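Local coordinates for carbon monoxide dehydrogenase (Thermococcus sp. AM4, PDB 6T7J), which catalyses the reversible oxidation of carbon monoxide with water to carbon dioxide, probably passing the two electrons through its iron-sulfur clusters to a ferredoxin-type partner, at residues P245-A250 against A415-E420; G297-G302 against G315-G320; P432-L437 against G533-A538; G490-K495 against C516-S521. All coordinates share one frame; numbering follows the deposited sequence.

Interaction 1: residues P245-A250 against A415-E420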
loop_
_atom_site.group_PDB
_atom_site.type_symbol
_atom_site.label_atom_id
_atom_site.label_comp_id
_atom_site.label_asym_id
_atom_site.label_seq_id
_atom_site.Cartn_x
_atom_site.Cartn_y
_atom_site.Cartn_z
ATOM N N PRO A 245 -9.918 -0.042 -30.729
ATOM C CA PRO A 245 -9.847 1.238 -31.441
ATOM C C PRO A 245 -9.289 1.088 -32.851
ATOM O O PRO A 245 -8.346 0.330 -33.095
ATOM C CB PRO A 245 -8.922 2.083 -30.557
ATOM C CG PRO A 245 -9.078 1.495 -29.192
ATOM C CD PRO A 245 -9.264 0.019 -29.411
ATOM N N LYS A 246 -9.894 1.815 -33.778
ATOM C CA LYS A 246 -9.469 1.917 -35.162
ATOM C C LYS A 246 -9.313 3.390 -35.501
ATOM O O LYS A 246 -9.928 4.248 -34.856
ATOM C CB LYS A 246 -10.480 1.252 -36.108
ATOM C CG LYS A 246 -10.501 -0.268 -36.019
ATOM C CD LYS A 246 -9.125 -0.861 -36.294
ATOM C CE LYS A 246 -8.870 -2.097 -35.441
ATOM N NZ LYS A 246 -9.813 -3.207 -35.758
ATOM N N PRO A 247 -8.484 3.723 -36.494
ATOM C CA PRO A 247 -8.197 5.137 -36.770
ATOM C C PRO A 247 -9.457 5.941 -37.060
ATOM O O PRO A 247 -10.353 5.499 -37.781
ATOM C CB PRO A 247 -7.275 5.078 -37.992
ATOM C CG PRO A 247 -6.612 3.749 -37.884
ATOM C CD PRO A 247 -7.658 2.827 -37.323
ATOM N N LEU A 248 -9.516 7.132 -36.471
ATOM C CA LEU A 248 -10.613 8.065 -36.676
ATOM C C LEU A 248 -10.078 9.472 -36.449
ATOM O O LEU A 248 -8.918 9.663 -36.075
ATOM C CB LEU A 248 -11.794 7.752 -35.748
ATOM C CG LEU A 248 -11.506 7.654 -34.247
ATOM C CD1 LEU A 248 -11.624 9.014 -33.567
ATOM C CD2 LEU A 248 -12.445 6.653 -33.598
ATOM N N LYS A 249 -10.938 10.463 -36.665
ATOM C CA LYS A 249 -10.578 11.861 -36.488
ATOM C C LYS A 249 -11.543 12.529 -35.519
ATOM O O LYS A 249 -12.727 12.182 -35.455
ATOM C CB LYS A 249 -10.580 12.611 -37.824
ATOM C CG LYS A 249 -9.668 11.995 -38.871
ATOM C CD LYS A 249 -9.307 12.998 -39.949
ATOM C CE LYS A 249 -10.550 13.534 -40.645
ATOM N NZ LYS A 249 -10.243 14.743 -41.464
ATOM N N ALA A 250 -11.027 13.492 -34.763
ATOM C CA ALA A 250 -11.840 14.234 -33.806
ATOM C C ALA A 250 -11.139 15.552 -33.495
ATOM O O ALA A 250 -10.120 15.895 -34.104
ATOM C CB ALA A 250 -12.096 13.404 -32.544
ATOM N N ALA A 415 -6.805 9.877 -34.106
ATOM C CA ALA A 415 -6.548 8.989 -32.981
ATOM C C ALA A 415 -7.011 7.574 -33.318
ATOM O O ALA A 415 -7.466 7.291 -34.430
ATOM C CB ALA A 415 -7.239 9.504 -31.714
ATOM N N GLY A 416 -6.882 6.682 -32.341
ATOM C CA GLY A 416 -7.358 5.323 -32.494
ATOM C C GLY A 416 -6.351 4.340 -33.041
ATOM O O GLY A 416 -6.739 3.414 -33.764
ATOM N N PHE A 417 -5.070 4.495 -32.713
ATOM C CA PHE A 417 -4.022 3.631 -33.257
ATOM C C PHE A 417 -3.653 2.577 -32.218
ATOM O O PHE A 417 -2.626 2.655 -31.542
ATOM C CB PHE A 417 -2.811 4.456 -33.685
ATOM C CG PHE A 417 -3.057 5.299 -34.901
ATOM C CD1 PHE A 417 -3.169 4.718 -36.154
ATOM C CD2 PHE A 417 -3.186 6.674 -34.790
ATOM C CE1 PHE A 417 -3.401 5.493 -37.276
ATOM C CE2 PHE A 417 -3.419 7.454 -35.907
ATOM C CZ PHE A 417 -3.527 6.862 -37.151
ATOM N N SER A 418 -4.516 1.575 -32.094
ATOM C CA SER A 418 -4.160 0.384 -31.342
ATOM C C SER A 418 -3.167 -0.455 -32.146
ATOM O O SER A 418 -2.894 -0.188 -33.320
ATOM C CB SER A 418 -5.408 -0.431 -31.006
ATOM O OG SER A 418 -6.073 -0.852 -32.184
ATOM N N VAL A 419 -2.617 -1.485 -31.497
ATOM C CA VAL A 419 -1.680 -2.371 -32.184
ATOM C C VAL A 419 -2.361 -3.046 -33.368
ATOM O O VAL A 419 -1.769 -3.197 -34.445
ATOM C CB VAL A 419 -1.097 -3.401 -31.200
ATOM C CG1 VAL A 419 -0.109 -4.310 -31.912
ATOM C CG2 VAL A 419 -0.429 -2.696 -30.030
ATOM N N GLU A 420 -3.620 -3.451 -33.190
ATOM C CA GLU A 420 -4.370 -4.043 -34.291
ATOM C C GLU A 420 -4.546 -3.049 -35.432
ATOM O O GLU A 420 -4.368 -3.400 -36.605
ATOM C CB GLU A 420 -5.728 -4.536 -33.792
ATOM C CG GLU A 420 -5.655 -5.773 -32.908
ATOM C CD GLU A 420 -5.401 -5.436 -31.451
ATOM O OE1 GLU A 420 -5.130 -6.368 -30.662
ATOM O OE2 GLU A 420 -5.473 -4.242 -31.093
#

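Interaction 2: residues G297-G302 against G315-G320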
loop_
_atom_site.group_PDB
_atom_site.type_symbol
_atom_site.label_atom_id
_atom_site.label_comp_id
_atom_site.label_asym_id
_atom_site.label_seq_id
_atom_site.Cartn_x
_atom_site.Cartn_y
_atom_site.Cartn_z
ATOM N N GLY A 297 -28.532 21.438 -28.366
ATOM C CA GLY A 297 -28.326 20.013 -28.188
ATOM C C GLY A 297 -27.431 19.762 -26.991
ATOM O O GLY A 297 -27.321 20.604 -26.097
ATOM N N VAL A 298 -26.794 18.592 -26.987
ATOM C CA VAL A 298 -25.881 18.201 -25.918
ATOM C C VAL A 298 -24.543 17.818 -26.532
ATOM O O VAL A 298 -24.480 16.952 -27.412
ATOM C CB VAL A 298 -26.436 17.038 -25.074
ATOM C CG1 VAL A 298 -25.435 16.651 -23.993
ATOM C CG2 VAL A 298 -27.758 17.423 -24.450
ATOM N N ASN A 299 -23.480 18.461 -26.060
ATOM C CA ASN A 299 -22.112 18.223 -26.493
ATOM C C ASN A 299 -21.345 17.630 -25.316
ATOM O O ASN A 299 -21.206 18.274 -24.268
ATOM C CB ASN A 299 -21.479 19.531 -26.975
ATOM C CG ASN A 299 -19.990 19.410 -27.235
ATOM O OD1 ASN A 299 -19.538 18.500 -27.930
ATOM N ND2 ASN A 299 -19.219 20.345 -26.689
ATOM N N VAL A 300 -20.878 16.397 -25.478
ATOM C CA VAL A 300 -20.091 15.720 -24.456
ATOM C C VAL A 300 -18.631 15.738 -24.874
ATOM O O VAL A 300 -18.282 15.299 -25.977
ATOM C CB VAL A 300 -20.577 14.281 -24.230
ATOM C CG1 VAL A 300 -20.131 13.786 -22.858
ATOM C CG2 VAL A 300 -22.070 14.228 -24.360
ATOM N N VAL A 301 -17.784 16.249 -23.991
ATOM C CA VAL A 301 -16.348 16.308 -24.204
ATOM C C VAL A 301 -15.677 15.499 -23.104
ATOM O O VAL A 301 -16.255 15.246 -22.044
ATOM C CB VAL A 301 -15.835 17.760 -24.222
ATOM C CG1 VAL A 301 -16.617 18.574 -25.239
ATOM C CG2 VAL A 301 -15.964 18.377 -22.840
ATOM N N GLY A 302 -14.443 15.083 -23.372
ATOM C CA GLY A 302 -13.713 14.280 -22.415
ATOM C C GLY A 302 -12.449 14.942 -21.913
ATOM O O GLY A 302 -11.885 15.810 -22.582
ATOM N N GLY A 315 -14.846 8.827 -30.981
ATOM C CA GLY A 315 -14.577 10.114 -31.587
ATOM C C GLY A 315 -15.028 11.291 -30.759
ATOM O O GLY A 315 -15.183 12.392 -31.297
ATOM N N VAL A 316 -15.254 11.090 -29.464
ATOM C CA VAL A 316 -15.664 12.193 -28.589
ATOM C C VAL A 316 -14.544 13.223 -28.529
ATOM O O VAL A 316 -13.372 12.852 -28.319
ATOM C CB VAL A 316 -16.003 11.665 -27.182
ATOM C CG1 VAL A 316 -16.334 12.815 -26.243
ATOM C CG2 VAL A 316 -17.152 10.668 -27.248
ATOM N N PRO A 317 -14.828 14.513 -28.715
ATOM C CA PRO A 317 -13.761 15.516 -28.634
ATOM C C PRO A 317 -13.177 15.578 -27.231
ATOM O O PRO A 317 -13.892 15.473 -26.233
ATOM C CB PRO A 317 -14.471 16.822 -29.011
ATOM C CG PRO A 317 -15.912 16.573 -28.705
ATOM C CD PRO A 317 -16.141 15.118 -28.999
ATOM N N ILE A 318 -11.859 15.738 -27.160
ATOM C CA ILE A 318 -11.151 15.824 -25.890
ATOM C C ILE A 318 -10.853 17.293 -25.609
ATOM O O ILE A 318 -10.347 18.016 -26.476
ATOM C CB ILE A 318 -9.877 14.954 -25.899
ATOM C CG1 ILE A 318 -9.366 14.723 -24.478
ATOM C CG2 ILE A 318 -8.786 15.519 -26.810
ATOM C CD1 ILE A 318 -8.957 13.290 -24.220
ATOM N N ALA A 319 -11.208 17.745 -24.408
ATOM C CA ALA A 319 -11.165 19.167 -24.090
ATOM C C ALA A 319 -9.831 19.615 -23.508
ATOM O O ALA A 319 -9.475 20.792 -23.638
ATOM C CB ALA A 319 -12.291 19.521 -23.116
ATOM N N GLY A 320 -9.091 18.721 -22.865
ATOM C CA GLY A 320 -7.823 19.107 -22.281
ATOM C C GLY A 320 -7.260 18.000 -21.419
ATOM O O GLY A 320 -7.879 16.949 -21.220
#

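Interaction 3: residues P432-L437 against G533-A538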
loop_
_atom_site.group_PDB
_atom_site.type_symbol
_atom_site.label_atom_id
_atom_site.label_comp_id
_atom_site.label_asym_id
_atom_site.label_seq_id
_atom_site.Cartn_x
_atom_site.Cartn_y
_atom_site.Cartn_z
ATOM N N PRO A 432 6.577 -4.142 -43.413
ATOM C CA PRO A 432 6.991 -2.829 -43.944
ATOM C C PRO A 432 7.670 -1.929 -42.921
ATOM O O PRO A 432 8.694 -1.310 -43.239
ATOM C CB PRO A 432 5.675 -2.221 -44.456
ATOM C CG PRO A 432 4.588 -3.064 -43.889
ATOM C CD PRO A 432 5.162 -4.421 -43.713
ATOM N N LEU A 433 7.139 -1.835 -41.699
ATOM C CA LEU A 433 7.794 -1.004 -40.691
ATOM C C LEU A 433 9.130 -1.596 -40.254
ATOM O O LEU A 433 10.071 -0.850 -39.960
ATOM C CB LEU A 433 6.884 -0.809 -39.479
ATOM C CG LEU A 433 7.503 0.010 -38.343
ATOM C CD1 LEU A 433 6.605 1.169 -37.938
ATOM C CD2 LEU A 433 7.809 -0.879 -37.150
ATOM N N ILE A 434 9.234 -2.924 -40.203
ATOM C CA ILE A 434 10.514 -3.552 -39.890
ATOM C C ILE A 434 11.545 -3.216 -40.960
ATOM O O ILE A 434 12.710 -2.928 -40.656
ATOM C CB ILE A 434 10.329 -5.071 -39.726
ATOM C CG1 ILE A 434 9.643 -5.374 -38.395
ATOM C CG2 ILE A 434 11.666 -5.790 -39.829
ATOM C CD1 ILE A 434 9.813 -6.797 -37.935
ATOM N N ASN A 435 11.131 -3.232 -42.229
ATOM C CA ASN A 435 12.031 -2.839 -43.308
ATOM C C ASN A 435 12.417 -1.372 -43.191
ATOM O O ASN A 435 13.568 -1.005 -43.449
ATOM C CB ASN A 435 11.381 -3.112 -44.665
ATOM C CG ASN A 435 11.076 -4.581 -44.884
ATOM O OD1 ASN A 435 10.024 -4.934 -45.420
ATOM N ND2 ASN A 435 11.996 -5.447 -44.470
ATOM N N ALA A 436 11.465 -0.517 -42.811
ATOM C CA ALA A 436 11.772 0.898 -42.631
ATOM C C ALA A 436 12.755 1.119 -41.490
ATOM O O ALA A 436 13.585 2.034 -41.550
ATOM C CB ALA A 436 10.489 1.688 -42.381
ATOM N N LEU A 437 12.669 0.304 -40.438
ATOM C CA LEU A 437 13.627 0.406 -39.342
ATOM C C LEU A 437 14.997 -0.112 -39.761
ATOM O O LEU A 437 16.026 0.449 -39.369
ATOM C CB LEU A 437 13.118 -0.359 -38.120
ATOM C CG LEU A 437 11.928 0.224 -37.355
ATOM C CD1 LEU A 437 11.346 -0.814 -36.411
ATOM C CD2 LEU A 437 12.334 1.474 -36.590
ATOM N N GLY A 533 6.886 -5.792 -27.962
ATOM C CA GLY A 533 6.949 -7.239 -27.831
ATOM C C GLY A 533 6.799 -7.944 -29.163
ATOM O O GLY A 533 7.492 -8.928 -29.437
ATOM N N ALA A 534 5.909 -7.436 -30.018
ATOM C CA ALA A 534 5.795 -7.983 -31.365
ATOM C C ALA A 534 7.080 -7.747 -32.147
ATOM O O ALA A 534 7.667 -8.688 -32.697
ATOM C CB ALA A 534 4.596 -7.367 -32.084
ATOM N N LEU A 535 7.553 -6.497 -32.169
ATOM C CA LEU A 535 8.750 -6.154 -32.931
ATOM C C LEU A 535 9.919 -7.041 -32.532
ATOM O O LEU A 535 10.492 -7.756 -33.363
ATOM C CB LEU A 535 9.100 -4.681 -32.717
ATOM C CG LEU A 535 8.397 -3.655 -33.602
ATOM C CD1 LEU A 535 9.232 -2.391 -33.678
ATOM C CD2 LEU A 535 8.141 -4.216 -34.991
ATOM N N ALA A 536 10.263 -7.020 -31.241
ATOM C CA ALA A 536 11.339 -7.859 -30.731
ATOM C C ALA A 536 11.155 -9.315 -31.141
ATOM O O ALA A 536 12.125 -9.996 -31.494
ATOM C CB ALA A 536 11.415 -7.729 -29.211
ATOM N N ASP A 537 9.913 -9.805 -31.135
ATOM C CA ASP A 537 9.695 -11.204 -31.486
ATOM C C ASP A 537 9.845 -11.425 -32.986
ATOM O O ASP A 537 10.361 -12.462 -33.418
ATOM C CB ASP A 537 8.320 -11.663 -31.005
ATOM C CG ASP A 537 8.382 -12.374 -29.667
ATOM O OD1 ASP A 537 9.489 -12.804 -29.276
ATOM O OD2 ASP A 537 7.330 -12.497 -29.005
ATOM N N ALA A 538 9.411 -10.457 -33.796
ATOM C CA ALA A 538 9.521 -10.620 -35.240
ATOM C C ALA A 538 10.975 -10.633 -35.689
ATOM O O ALA A 538 11.320 -11.327 -36.652
ATOM C CB ALA A 538 8.747 -9.513 -35.952
#

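Interaction 4: residues G490-K495 against C516-S521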
loop_
_atom_site.group_PDB
_atom_site.type_symbol
_atom_site.label_atom_id
_atom_site.label_comp_id
_atom_site.label_asym_id
_atom_site.label_seq_id
_atom_site.Cartn_x
_atom_site.Cartn_y
_atom_site.Cartn_z
ATOM N N GLY A 490 -1.383 19.799 -32.626
ATOM C CA GLY A 490 -1.512 19.592 -34.053
ATOM C C GLY A 490 -0.581 18.512 -34.557
ATOM O O GLY A 490 -0.473 18.285 -35.765
ATOM N N LEU A 491 0.102 17.841 -33.630
ATOM C CA LEU A 491 1.029 16.773 -33.981
ATOM C C LEU A 491 0.325 15.490 -34.396
ATOM O O LEU A 491 1.002 14.535 -34.793
ATOM C CB LEU A 491 1.968 16.497 -32.809
ATOM C CG LEU A 491 2.874 17.664 -32.412
ATOM C CD1 LEU A 491 3.677 17.317 -31.173
ATOM C CD2 LEU A 491 3.794 18.040 -33.564
ATOM N N MET A 492 -1.004 15.441 -34.314
ATOM C CA MET A 492 -1.771 14.286 -34.763
ATOM C C MET A 492 -2.747 14.648 -35.874
ATOM O O MET A 492 -3.604 13.829 -36.224
ATOM C CB MET A 492 -2.513 13.646 -33.587
ATOM C CG MET A 492 -1.597 12.924 -32.614
ATOM S SD MET A 492 -2.413 12.425 -31.087
ATOM C CE MET A 492 -1.047 11.661 -30.217
ATOM N N SER A 493 -2.642 15.849 -36.431
ATOM C CA SER A 493 -3.455 16.252 -37.565
ATOM C C SER A 493 -2.827 15.751 -38.862
ATOM O O SER A 493 -1.635 15.434 -38.902
ATOM C CB SER A 493 -3.599 17.772 -37.590
ATOM O OG SER A 493 -2.334 18.406 -37.668
ATOM N N PRO A 494 -3.616 15.651 -39.938
ATOM C CA PRO A 494 -3.058 15.139 -41.202
ATOM C C PRO A 494 -1.871 15.933 -41.725
ATOM O O PRO A 494 -1.039 15.371 -42.448
ATOM C CB PRO A 494 -4.254 15.215 -42.162
ATOM C CG PRO A 494 -5.445 15.107 -41.279
ATOM C CD PRO A 494 -5.077 15.830 -40.015
ATOM N N LYS A 495 -1.761 17.218 -41.383
ATOM C CA LYS A 495 -0.628 18.030 -41.811
ATOM C C LYS A 495 0.581 17.900 -40.893
ATOM O O LYS A 495 1.630 18.479 -41.199
ATOM C CB LYS A 495 -1.037 19.506 -41.910
ATOM C CG LYS A 495 -1.394 20.162 -40.578
ATOM C CD LYS A 495 -0.203 20.886 -39.951
ATOM C CE LYS A 495 -0.503 21.292 -38.512
ATOM N NZ LYS A 495 0.702 21.228 -37.634
ATOM N N CYS A 516 2.726 11.068 -35.287
ATOM C CA CYS A 516 2.525 10.839 -33.861
ATOM C C CYS A 516 1.276 9.988 -33.685
ATOM O O CYS A 516 0.195 10.368 -34.146
ATOM C CB CYS A 516 2.396 12.160 -33.100
ATOM S SG CYS A 516 3.893 13.181 -33.130
ATOM N N LEU A 517 1.424 8.847 -33.015
ATOM C CA LEU A 517 0.372 7.839 -32.913
ATOM C C LEU A 517 -0.220 7.849 -31.506
ATOM O O LEU A 517 0.453 7.491 -30.529
ATOM C CB LEU A 517 0.912 6.458 -33.281
ATOM C CG LEU A 517 1.487 6.331 -34.698
ATOM C CD1 LEU A 517 1.787 4.882 -35.041
ATOM C CD2 LEU A 517 0.547 6.942 -35.728
ATOM N N HIS A 518 -1.485 8.254 -31.416
ATOM C CA HIS A 518 -2.256 8.189 -30.178
ATOM C C HIS A 518 -2.658 6.741 -29.934
ATOM O O HIS A 518 -3.495 6.193 -30.659
ATOM C CB HIS A 518 -3.485 9.088 -30.281
ATOM C CG HIS A 518 -4.199 9.298 -28.982
ATOM N ND1 HIS A 518 -4.003 8.493 -27.880
ATOM C CD2 HIS A 518 -5.119 10.221 -28.614
ATOM C CE1 HIS A 518 -4.771 8.911 -26.890
ATOM N NE2 HIS A 518 -5.457 9.959 -27.308
ATOM N N MET A 519 -2.077 6.115 -28.911
ATOM C CA MET A 519 -2.333 4.711 -28.628
ATOM C C MET A 519 -3.279 4.502 -27.449
ATOM O O MET A 519 -3.507 3.356 -27.051
ATOM C CB MET A 519 -1.011 3.978 -28.395
ATOM C CG MET A 519 -0.112 3.982 -29.620
ATOM S SD MET A 519 1.232 2.787 -29.548
ATOM C CE MET A 519 0.351 1.259 -29.866
ATOM N N GLY A 520 -3.839 5.575 -26.885
ATOM C CA GLY A 520 -4.937 5.469 -25.942
ATOM C C GLY A 520 -4.596 6.097 -24.596
ATOM O O GLY A 520 -3.937 7.138 -24.529
ATOM N N SER A 521 -5.057 5.446 -23.530
ATOM C CA SER A 521 -5.022 5.974 -22.177
ATOM C C SER A 521 -3.823 5.418 -21.411
ATOM O O SER A 521 -2.961 4.732 -21.968
ATOM C CB SER A 521 -6.338 5.651 -21.465
ATOM O OG SER A 521 -6.529 4.249 -21.364
#

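Interaction 1: residues P245-A250 against A415-E420
L248 and A415 form an antiparallel hydrogen-bonded pair: L248 N donates to A415 O (2.9 Å, N-H...O angle 160°), and A415 N answers to L248 O. A weaker CA-H...O contact, from P247 CA to A415 O, lies beside them. Past the pair the backbones stay close, P247 CA 4.4 Å from G416 CA, but a side-chain bond replaces the backbone ones. S418 OG, turned between its backbone N and carbonyl carbon (chi1 61°), gives its proton to P245 O at 2.7 Å and lies 16° out of that carbonyl plane. The same OG accepts from A421 N, which makes S418 the N-cap of helix 419-425. With only the methyl of an alanine here, P245 O and the helix's first turn would probably both lose their side-chain partner. Apolar packing is slighter: P247 crosses F417 at about a right angle, with P247 CG 3.7 Å from F417 CE1. Steric fit singles out G416, whose positive phi suits glycine and whose missing CB would collide with K246 O. E420 forms a salt bridge with K129. The whole is a two-stranded antiparallel sheet, strands 248-252 and 411-415, whose second strand runs through a tight glycine into a capped helix.

Interaction 2: residues G297-G302 against G315-G320
G302 is joined to the 317-319 backbone by two bonds, G302 N to P317 O (2.9 Å) and A319 N to G302 O (2.7 Å, N-H...O angle 172°), so that one glycine donates and accepts on either side of I318, as in parallel pairing. Side-chain torsions place the groups that pack around this join. V316 holds CG1 anti to its backbone N (chi1 176°), which sets that methyl 3.2 Å from V300 O. V301 divides its branches: CG1, anti to the carbonyl carbon (chi1 -54°), meets P317 CG across a right-angled crossing of the two side chains, while CG2 lies 3.9 Å from A319 CB. These elements form the beta-alpha-beta crossover of strand 297-303, helix 304-314 and strand 318-320, at the edge of a six-stranded parallel sheet with the 3-2-1-4-5-6 order of a Rossmann-like fold. I318 CG1 comes 3.3 Å from G302 O; the I318 side chain is about 9 Å from the broken Fe4S4 cluster. N299 grazes P317 CG with OD1, while its ND2 is bonded to V256 O and N263 OD1. V316 also packs against A278 of helix 271-281.

Interaction 3: residues P432-L437 against G533-A538
L535 fits among three side chains of helix 432-437, and this is the many-partnered part of the contact. Its CD1 meets L437 CD1 tip to tip at 3.8 Å, and its CD2 lies 3.9 Å from I434 CG1 as the two side chains slide past each other in opposite directions. L433 crosses it at about a right angle, with L433 CD2 4.0 Å from L535 CD2. The fork is carried across by a first torsion of -85°, which sets L535 CG opposite its carbonyl carbon. Cutting L535 back to an alanine is likely to open a gap facing L433, I434 and L437, whose methyl groups would lose their common partner. The evidence for a light, side-chain-mediated crossing is geometric: the short axes approach no closer than 11.4 Å at a crossing angle of -74°, no hydrogen bond spans them, and only 175 Å² is buried. Both helices flank the parallel sheet of the second Rossmann-like domain, where I445 of strand 444-448 touches L433 and L535 and so closes the inner side. Toward solvent the packing thins to one pair, short though it is: buried I434 extends its chain (chi2 -161°) until CD1 stands 3.5 Å from CB of the exposed A538. L539, the residue following helix 525-538, also touches I434 there.

Interaction 4: residues G490-K495 against C516-S521
L491 and M492 occupy the two central positions of a type I beta turn from G490 to S493, which brings M492 CA within 5.6 Å of C516 CA on strand 516-518, although no hydrogen bond crosses. S493 OG closes the turn by bonding to G490 O at 2.7 Å. C516 packs on L491: its CB lies 3.2 Å from L491 O, and its SG reaches L491 CB at 3.8 Å. M492 does the longer work. With CG anti to the carbonyl carbon (chi1 -71°) and the chain extended from there, it runs past C516, M492 CG 3.5 Å from C516 O, and delivers CE 3.5 Å from H518 CB. SD follows obliquely, 5.0 Å from the centroid of the H518 ring, so the sulfur-aromatic approach is neither over the face nor at the edge. The imidazole is gripped at both nitrogens: ND1 accepts from G520 N, tilted 26° out of the ring plane, and NE2 bonds to N308 OD1. These two bonds probably fix the ring's rotation, about 10 Å from the broken Fe4S4 cluster. Around the contact, helix 480-489 packs on M492 through W482, S483 and A486, helix 460-471 backs L491 and C516, and L517 pairs through its backbone with strand 474-478, next in the parallel sheet to strand 516-518.

Overall arrangement
Interactions 1 and 4 adjoin, their centres 9 Å apart: F417 N probably bonds to H518 O, and A415 CB packs on the H518 ring, so the antiparallel pair borders the edge strand of the second parallel sheet. Interaction 2, at the corresponding edge of the first sheet, meets interaction 1 where L248 and A250 pack on G315. Interactions 2 and 4 are buried, with no touching residue exposed; interaction 1 is partly buried; interaction 3, farthest from the chain's centre, is mostly buried but ends at exposed A538. Its helix 525-538 follows strand 516-518 of interaction 4. Backbone bonds carry interactions 1 and 2, with a serine side-chain bond added in interaction 1; thioether and thiol packing marks interaction 4, and aliphatic contacts alone interaction 3.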